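Local coordinates for protein exopolygalacturonate lyase (Vibrio vulnificus, PDB 5A29) that probably cleaves pectate (polygalacturonate) chains by beta-elimination as a manganese-binding family 2 polysaccharide lyase, at residues A[287-298]-A[303-311]; A[317-328]-A[380-388]. All blocks are in the same frame, centred on the assembly; numbering follows the deposited sequence.

Overall arrangement
Contacts 1 and 2 follow one another along the chain, and helix 308-317 ties them together: its N-terminal end lies in contact 1, and its last residue opens contact 2. Contact 1 (287-298 with 303-311) is a local, partly exposed loop packed on itself at the protein surface, rich in charges and water bridges and next to a bound tartrate. Contact 2 (317-328 with 380-388) brings together loops 52 residues apart, is mostly buried, and relies on aromatic and aliphatic packing with two backbone bonds and one between the side chains of Ser383 and Asn325. The two contacts touch: Glu323 pairs with Arg308 through its carboxylate, and its backbone N probably donates to Asp307 OD2.

Contact 1 (A[287-298]-A[303-311]); sequences SPKKREWPPQSD and SKYGDRAAR. With SRT (S,R meso-tartaric acid), chain Q.
A loop leaving strand 287-288 folds back on the type I turn Ser303-Gly306 and the N-terminus of helix 308-317, beside a tartrate pocket. Pro295 and Tyr305 form its central CH-pi contact: Pro295 CA sits over the phenol ring, 3.6 Å from the centroid, while Lys304 CG covers the opposite face. The flat ring suits a slot between two aliphatic groups. In the same turn, Lys304 O takes two N-H groups from opposite faces of its carbonyl plane, Arg291 N at 2.8 Å and Glu292 N at 2.9 Å. The extended side chain of Lys304 then carries NZ to Glu292 OE1, a salt bridge of 3.0 Å that approaches from above the carboxylate plane. Gly306 leaves room for Lys290, the two CA atoms being 3.7 Å apart.

Asp307 is the helix N-cap. Its CG is anti to the backbone N (chi1 -176°), which lets OD1 accept from Ala310 N while OD2 takes the hydroxyl of Ser287 and the backbone N of Glu323. Arg308, salt-bridged to Glu323, points its guanidinium edge at hydroxyl O3 of the tartrate, and Ser303 N donates to carboxylate oxygen O11. Arg311, whose NH1 is bonded to Asp300 O, lays one guanidinium face against Pro295, with Pro295 CG 3.4 Å from Arg311 NH2.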
# COMPACT_ATOMS: atom_id res chain seq x y z
N SER A 287 21.16 2.97 8.63
CA SER A 287 20.88 4.30 9.17
C SER A 287 21.66 5.32 8.40
O SER A 287 22.70 5.01 7.76
CB SER A 287 21.39 4.46 10.64
OG SER A 287 20.64 3.69 11.56
N PRO A 288 21.19 6.57 8.46
CA PRO A 288 21.88 7.68 7.84
C PRO A 288 23.10 8.08 8.66
O PRO A 288 23.05 8.19 9.90
CB PRO A 288 20.86 8.81 7.92
CG PRO A 288 19.98 8.49 9.05
CD PRO A 288 19.96 6.96 9.19
N LYS A 289 24.19 8.28 7.95
CA LYS A 289 25.39 8.86 8.59
C LYS A 289 25.14 10.30 9.04
O LYS A 289 24.49 11.08 8.34
CB LYS A 289 26.47 8.93 7.50
CG LYS A 289 27.88 8.98 8.02
CD LYS A 289 28.87 8.86 6.86
CE LYS A 289 30.25 9.43 7.24
NZ LYS A 289 30.80 8.74 8.45
N LYS A 290 25.81 10.69 10.13
CA LYS A 290 25.89 12.13 10.52
C LYS A 290 26.93 12.83 9.65
O LYS A 290 28.16 12.66 9.84
CB LYS A 290 26.27 12.16 12.02
CG LYS A 290 26.45 13.55 12.64
CD LYS A 290 27.17 13.33 13.99
CE LYS A 290 27.28 14.60 14.83
NZ LYS A 290 28.02 14.23 16.13
N ARG A 291 26.47 13.55 8.65
CA ARG A 291 27.30 13.93 7.53
C ARG A 291 27.46 15.44 7.61
O ARG A 291 28.43 15.99 7.06
CB ARG A 291 26.44 13.58 6.31
CG ARG A 291 27.05 13.43 4.98
CD ARG A 291 25.87 13.16 4.05
NE ARG A 291 25.43 11.78 4.25
CZ ARG A 291 26.12 10.73 3.81
NH1 ARG A 291 27.26 10.94 3.14
NH2 ARG A 291 25.71 9.49 4.04
N GLU A 292 26.50 16.16 8.21
CA GLU A 292 26.60 17.65 8.35
C GLU A 292 26.22 18.03 9.76
O GLU A 292 25.61 17.24 10.48
CB GLU A 292 25.66 18.45 7.39
CG GLU A 292 26.00 18.25 5.91
CD GLU A 292 25.25 19.16 4.93
OE1 GLU A 292 24.56 20.10 5.35
OE2 GLU A 292 25.39 18.94 3.70
N TRP A 293 26.54 19.25 10.15
CA TRP A 293 26.28 19.71 11.51
C TRP A 293 26.38 21.23 11.50
O TRP A 293 27.20 21.73 10.76
CB TRP A 293 27.31 19.14 12.51
CG TRP A 293 26.77 19.13 13.89
CD1 TRP A 293 27.07 19.98 14.90
CD2 TRP A 293 25.74 18.24 14.40
NE1 TRP A 293 26.31 19.66 16.03
CE2 TRP A 293 25.48 18.62 15.73
CE3 TRP A 293 25.00 17.19 13.82
CZ2 TRP A 293 24.51 17.94 16.55
CZ3 TRP A 293 24.04 16.51 14.62
CH2 TRP A 293 23.81 16.90 16.00
N PRO A 294 25.57 21.99 12.28
CA PRO A 294 24.60 21.49 13.22
C PRO A 294 23.19 21.57 12.60
O PRO A 294 22.97 22.28 11.65
CB PRO A 294 24.64 22.53 14.38
CG PRO A 294 24.90 23.80 13.67
CD PRO A 294 25.79 23.44 12.46
N PRO A 295 22.23 20.85 13.18
CA PRO A 295 20.84 21.05 12.73
C PRO A 295 20.38 22.41 13.27
O PRO A 295 20.86 22.84 14.32
CB PRO A 295 20.04 19.96 13.47
CG PRO A 295 21.05 19.09 14.19
CD PRO A 295 22.38 19.82 14.23
N GLN A 296 19.37 22.99 12.67
CA GLN A 296 18.84 24.24 13.21
C GLN A 296 18.19 24.11 14.61
O GLN A 296 18.36 24.98 15.46
CB GLN A 296 17.91 24.87 12.19
CG GLN A 296 17.64 26.32 12.45
CD GLN A 296 16.45 26.77 11.65
OE1 GLN A 296 16.50 26.86 10.41
NE2 GLN A 296 15.33 26.99 12.34
N SER A 297 17.56 22.97 14.92
CA SER A 297 17.03 22.70 16.24
C SER A 297 16.67 21.20 16.24
O SER A 297 16.82 20.55 15.19
CB SER A 297 15.69 23.50 16.46
OG SER A 297 14.69 22.97 15.58
N ASP A 298 16.08 20.71 17.33
CA ASP A 298 15.55 19.33 17.40
C ASP A 298 14.47 19.03 16.30
O ASP A 298 14.26 17.87 15.88
CB ASP A 298 14.96 19.06 18.73
CG ASP A 298 15.98 18.93 19.83
OD1 ASP A 298 17.21 18.80 19.55
OD2 ASP A 298 15.54 18.93 21.01
N SER A 303 17.91 13.86 7.34
CA SER A 303 18.69 12.67 7.72
C SER A 303 20.25 12.94 7.61
O SER A 303 21.05 12.18 8.12
CB SER A 303 18.38 11.47 6.79
OG SER A 303 18.67 11.83 5.45
N LYS A 304 20.64 14.03 7.00
CA LYS A 304 22.09 14.35 6.88
C LYS A 304 22.72 14.69 8.23
O LYS A 304 23.97 14.67 8.34
CB LYS A 304 22.33 15.50 5.87
CG LYS A 304 21.80 16.83 6.39
CD LYS A 304 21.97 17.94 5.35
CE LYS A 304 21.34 19.23 5.85
NZ LYS A 304 21.61 20.29 4.82
N TYR A 305 21.87 14.90 9.25
CA TYR A 305 22.35 15.18 10.61
C TYR A 305 22.45 13.91 11.39
O TYR A 305 22.76 13.88 12.59
CB TYR A 305 21.46 16.23 11.34
CG TYR A 305 21.41 17.55 10.64
CD1 TYR A 305 22.59 18.27 10.39
CD2 TYR A 305 20.19 18.11 10.20
CE1 TYR A 305 22.57 19.46 9.71
CE2 TYR A 305 20.17 19.29 9.47
CZ TYR A 305 21.36 19.97 9.26
OH TYR A 305 21.39 21.15 8.53
N GLY A 306 22.15 12.80 10.73
CA GLY A 306 22.32 11.52 11.47
C GLY A 306 20.99 10.81 11.76
O GLY A 306 19.90 11.38 11.55
N ASP A 307 21.09 9.65 12.38
CA ASP A 307 19.91 8.83 12.61
C ASP A 307 18.94 9.58 13.54
O ASP A 307 19.34 10.08 14.61
CB ASP A 307 20.36 7.53 13.30
CG ASP A 307 19.20 6.55 13.49
OD1 ASP A 307 18.40 6.80 14.39
OD2 ASP A 307 19.11 5.57 12.69
N ARG A 308 17.69 9.69 13.10
CA ARG A 308 16.65 10.52 13.80
C ARG A 308 16.14 9.89 15.07
O ARG A 308 15.76 10.60 16.02
CB ARG A 308 15.49 10.75 12.84
CG ARG A 308 15.73 11.94 11.91
CD ARG A 308 16.60 11.70 10.66
NE ARG A 308 16.07 10.60 9.81
CZ ARG A 308 15.33 10.77 8.72
NH1 ARG A 308 14.91 11.98 8.33
NH2 ARG A 308 14.96 9.71 7.99
N ALA A 309 16.14 8.55 15.12
CA ALA A 309 15.72 7.91 16.33
C ALA A 309 16.80 8.12 17.40
O ALA A 309 16.50 8.27 18.60
CB ALA A 309 15.46 6.39 16.12
N ALA A 310 18.08 8.02 17.00
CA ALA A 310 19.18 8.14 17.99
C ALA A 310 19.11 9.57 18.56
O ALA A 310 19.26 9.75 19.75
CB ALA A 310 20.56 7.94 17.29
N ARG A 311 18.81 10.56 17.71
CA ARG A 311 18.61 11.93 18.19
C ARG A 311 17.49 12.08 19.18
O ARG A 311 17.68 12.63 20.27
CB ARG A 311 18.43 12.90 17.06
CG ARG A 311 19.74 13.17 16.28
CD ARG A 311 19.51 14.05 15.05
NE ARG A 311 19.10 15.42 15.44
CZ ARG A 311 18.47 16.29 14.65
NH1 ARG A 311 18.19 16.03 13.35
NH2 ARG A 311 18.16 17.48 15.13
O1 SRT Q . 16.59 11.87 4.22
O11 SRT Q . 15.77 13.59 5.39
C1 SRT Q . 15.65 12.55 4.73
C2 SRT Q . 14.19 12.20 4.58
O2 SRT Q . 13.49 13.17 3.82
C3 SRT Q . 13.74 10.78 4.40
O3 SRT Q . 13.45 10.71 5.79
C4 SRT Q . 12.39 10.70 3.65
O4 SRT Q . 11.36 10.63 4.36
O41 SRT Q . 12.39 10.74 2.36
O HOH W 1 23.88 8.36 12.49
O HOH W 2 24.15 22.50 8.47
O HOH W 3 19.01 18.70 17.61
O HOH W 4 17.75 16.01 19.87

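Contact 2 (A[317-328]-A[380-388]); sequences LGNIAREGNVLF and PIFSDGTSI
Phe328 and Phe382 meet edge to face, the rim of Phe328 pointing at the face of Phe382, with centroids 5.2 Å apart and planes at 78°. Phe328 is itself sandwiched: Val326 CG1 lies over one face, and Ile388 CD1 makes a CH-pi contact with the other, 3.7 Å from the ring centroid. A chi1 of 49° puts its CG between the backbone N and the carbonyl carbon, and CB rests on Pro380 CB. Val326 CG2 adds to the cover of Phe382 at CE2, 3.6 Å away, while Ile320 CG1 packs on Phe382 CB and on the carboxylate carbon of Asp384. Branched aliphatic residues suit these places because their methyls can meet ring faces and rims.

Backbone bonds fix this packing. Leu327 N donates to Ile381 O at 3.0 Å, almost in line with the carbonyl, and Ser383 N reaches Asn325 O in the carbonyl plane, on a lone pair, at 2.9 Å; together they flank the bridge between Val326 and Phe382. Ser383 OG also donates to Asn325 OD1 at 2.8 Å, and Asn325 ND2 is held by Ile320 O and Pro223 O.

Farther out, Asp384 forms an Asx turn with Thr386 N and takes the Thr386 hydroxyl, steadying the turn Phe382-Gly385. Phe313 of helix 308-317 meets Phe382, and helix 353-370 covers Leu327 and Ile381. Backbone pairing and the Ser383-Asn325 bond thus satisfy buried polar atoms, so aromatic and aliphatic side chains can pack beside them.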
# COMPACT_ATOMS: atom_id res chain seq x y z
N LEU A 317 17.28 5.64 25.63
CA LEU A 317 17.13 4.21 25.28
C LEU A 317 18.39 3.53 24.79
O LEU A 317 18.44 2.31 24.80
CB LEU A 317 16.00 4.03 24.22
CG LEU A 317 14.59 4.38 24.72
CD1 LEU A 317 13.63 4.09 23.59
CD2 LEU A 317 14.25 3.55 25.95
N GLY A 318 19.39 4.27 24.32
CA GLY A 318 20.66 3.63 23.93
C GLY A 318 20.65 3.10 22.51
O GLY A 318 19.98 3.65 21.65
N ASN A 319 21.36 1.98 22.29
CA ASN A 319 21.65 1.48 20.98
C ASN A 319 20.38 0.99 20.23
O ASN A 319 20.44 0.91 19.02
CB ASN A 319 22.57 0.25 21.12
CG ASN A 319 23.99 0.62 21.53
OD1 ASN A 319 24.36 1.80 21.57
ND2 ASN A 319 24.80 -0.38 21.75
N ILE A 320 19.31 0.60 20.97
CA ILE A 320 18.04 0.19 20.24
C ILE A 320 17.50 1.38 19.41
O ILE A 320 16.81 1.18 18.40
CB ILE A 320 17.00 -0.46 21.18
CG1 ILE A 320 15.88 -1.19 20.36
CG2 ILE A 320 16.37 0.60 22.10
CD1 ILE A 320 16.39 -2.35 19.49
N ALA A 321 17.81 2.64 19.83
CA ALA A 321 17.20 3.81 19.18
C ALA A 321 17.92 4.10 17.86
O ALA A 321 18.74 5.03 17.78
CB ALA A 321 17.23 5.07 20.10
N ARG A 322 17.57 3.33 16.81
CA ARG A 322 18.00 3.61 15.46
C ARG A 322 16.75 3.44 14.62
O ARG A 322 15.86 2.66 14.99
CB ARG A 322 19.10 2.60 14.99
CG ARG A 322 20.44 2.72 15.79
CD ARG A 322 21.08 4.11 15.62
NE ARG A 322 22.38 4.19 16.34
CZ ARG A 322 22.55 4.35 17.65
NH1 ARG A 322 21.54 4.60 18.51
NH2 ARG A 322 23.81 4.31 18.14
N GLU A 323 16.73 4.06 13.47
CA GLU A 323 15.43 4.20 12.70
C GLU A 323 14.78 2.87 12.35
O GLU A 323 13.52 2.75 12.35
CB GLU A 323 15.64 5.02 11.44
CG GLU A 323 15.93 6.49 11.80
CD GLU A 323 16.26 7.35 10.59
OE1 GLU A 323 15.64 7.17 9.47
OE2 GLU A 323 17.09 8.28 10.73
N GLY A 324 15.61 1.88 11.97
CA GLY A 324 15.03 0.56 11.58
C GLY A 324 14.36 -0.16 12.72
O GLY A 324 13.49 -0.99 12.49
N ASN A 325 14.73 0.15 13.96
CA ASN A 325 14.14 -0.52 15.10
C ASN A 325 12.87 0.14 15.63
O ASN A 325 12.22 -0.45 16.51
CB ASN A 325 15.14 -0.62 16.27
CG ASN A 325 16.41 -1.35 15.83
OD1 ASN A 325 16.33 -2.49 15.34
ND2 ASN A 325 17.56 -0.70 15.97
N VAL A 326 12.45 1.23 15.03
CA VAL A 326 11.15 1.85 15.47
C VAL A 326 9.94 1.16 14.76
O VAL A 326 9.88 1.14 13.52
CB VAL A 326 11.14 3.33 15.09
CG1 VAL A 326 9.77 3.98 15.38
CG2 VAL A 326 12.25 4.08 15.90
N LEU A 327 9.06 0.56 15.54
CA LEU A 327 7.94 -0.19 14.97
C LEU A 327 6.59 0.58 15.32
O LEU A 327 5.53 -0.01 15.29
CB LEU A 327 7.84 -1.60 15.55
CG LEU A 327 9.16 -2.38 15.30
CD1 LEU A 327 8.91 -3.83 15.73
CD2 LEU A 327 9.51 -2.36 13.83
N PHE A 328 6.68 1.86 15.63
CA PHE A 328 5.43 2.66 15.86
C PHE A 328 5.43 3.79 14.88
O PHE A 328 6.20 3.83 13.88
CB PHE A 328 5.34 3.12 17.33
CG PHE A 328 6.65 3.77 17.86
CD1 PHE A 328 7.67 2.99 18.43
CD2 PHE A 328 6.85 5.15 17.76
CE1 PHE A 328 8.89 3.57 18.88
CE2 PHE A 328 8.07 5.74 18.17
CZ PHE A 328 9.10 4.94 18.72
N PRO A 380 3.05 0.41 21.03
CA PRO A 380 4.12 1.09 20.28
C PRO A 380 5.50 0.65 20.84
O PRO A 380 5.90 1.04 21.97
CB PRO A 380 3.87 2.60 20.56
CG PRO A 380 3.26 2.59 21.95
CD PRO A 380 2.41 1.32 22.03
N ILE A 381 6.26 -0.09 20.02
CA ILE A 381 7.43 -0.72 20.54
C ILE A 381 8.63 -0.52 19.62
O ILE A 381 8.49 -0.19 18.42
CB ILE A 381 7.21 -2.28 20.71
CG1 ILE A 381 6.87 -2.97 19.34
CG2 ILE A 381 6.24 -2.60 21.84
CD1 ILE A 381 7.27 -4.46 19.36
N PHE A 382 9.82 -0.72 20.21
CA PHE A 382 11.04 -0.95 19.38
C PHE A 382 11.22 -2.47 19.16
O PHE A 382 10.53 -3.28 19.81
CB PHE A 382 12.29 -0.40 20.13
CG PHE A 382 12.34 1.12 20.18
CD1 PHE A 382 11.66 1.81 21.20
CD2 PHE A 382 13.07 1.85 19.26
CE1 PHE A 382 11.71 3.22 21.26
CE2 PHE A 382 13.10 3.27 19.31
CZ PHE A 382 12.38 3.94 20.32
N SER A 383 12.11 -2.85 18.19
CA SER A 383 12.22 -4.24 17.75
C SER A 383 12.78 -5.15 18.85
O SER A 383 12.68 -6.35 18.76
CB SER A 383 13.11 -4.31 16.49
OG SER A 383 14.39 -3.79 16.92
N ASP A 384 13.37 -4.59 19.92
CA ASP A 384 13.76 -5.42 21.10
C ASP A 384 12.60 -5.61 22.09
O ASP A 384 12.74 -6.34 23.08
CB ASP A 384 14.90 -4.76 21.86
CG ASP A 384 14.44 -3.51 22.62
OD1 ASP A 384 13.42 -2.93 22.25
OD2 ASP A 384 15.11 -3.08 23.59
N GLY A 385 11.43 -5.03 21.79
CA GLY A 385 10.26 -5.21 22.69
C GLY A 385 10.03 -4.07 23.68
O GLY A 385 9.01 -4.07 24.37
N THR A 386 10.94 -3.09 23.73
CA THR A 386 10.80 -1.96 24.66
C THR A 386 9.56 -1.17 24.21
O THR A 386 9.50 -0.74 23.06
CB THR A 386 11.99 -1.00 24.59
OG1 THR A 386 13.15 -1.70 25.00
CG2 THR A 386 11.80 0.18 25.59
N SER A 387 8.65 -0.91 25.14
CA SER A 387 7.41 -0.16 24.84
C SER A 387 7.53 1.32 25.28
O SER A 387 8.07 1.64 26.34
CB SER A 387 6.23 -0.85 25.55
OG SER A 387 5.04 -0.06 25.41
N ILE A 388 7.04 2.24 24.47
CA ILE A 388 6.92 3.61 24.93
C ILE A 388 5.46 3.97 25.20
O ILE A 388 5.13 5.17 25.22
CB ILE A 388 7.51 4.60 23.91
CG1 ILE A 388 6.73 4.61 22.58
CG2 ILE A 388 8.96 4.20 23.66
CD1 ILE A 388 7.10 5.76 21.66
O HOH W 5 4.56 -0.85 17.42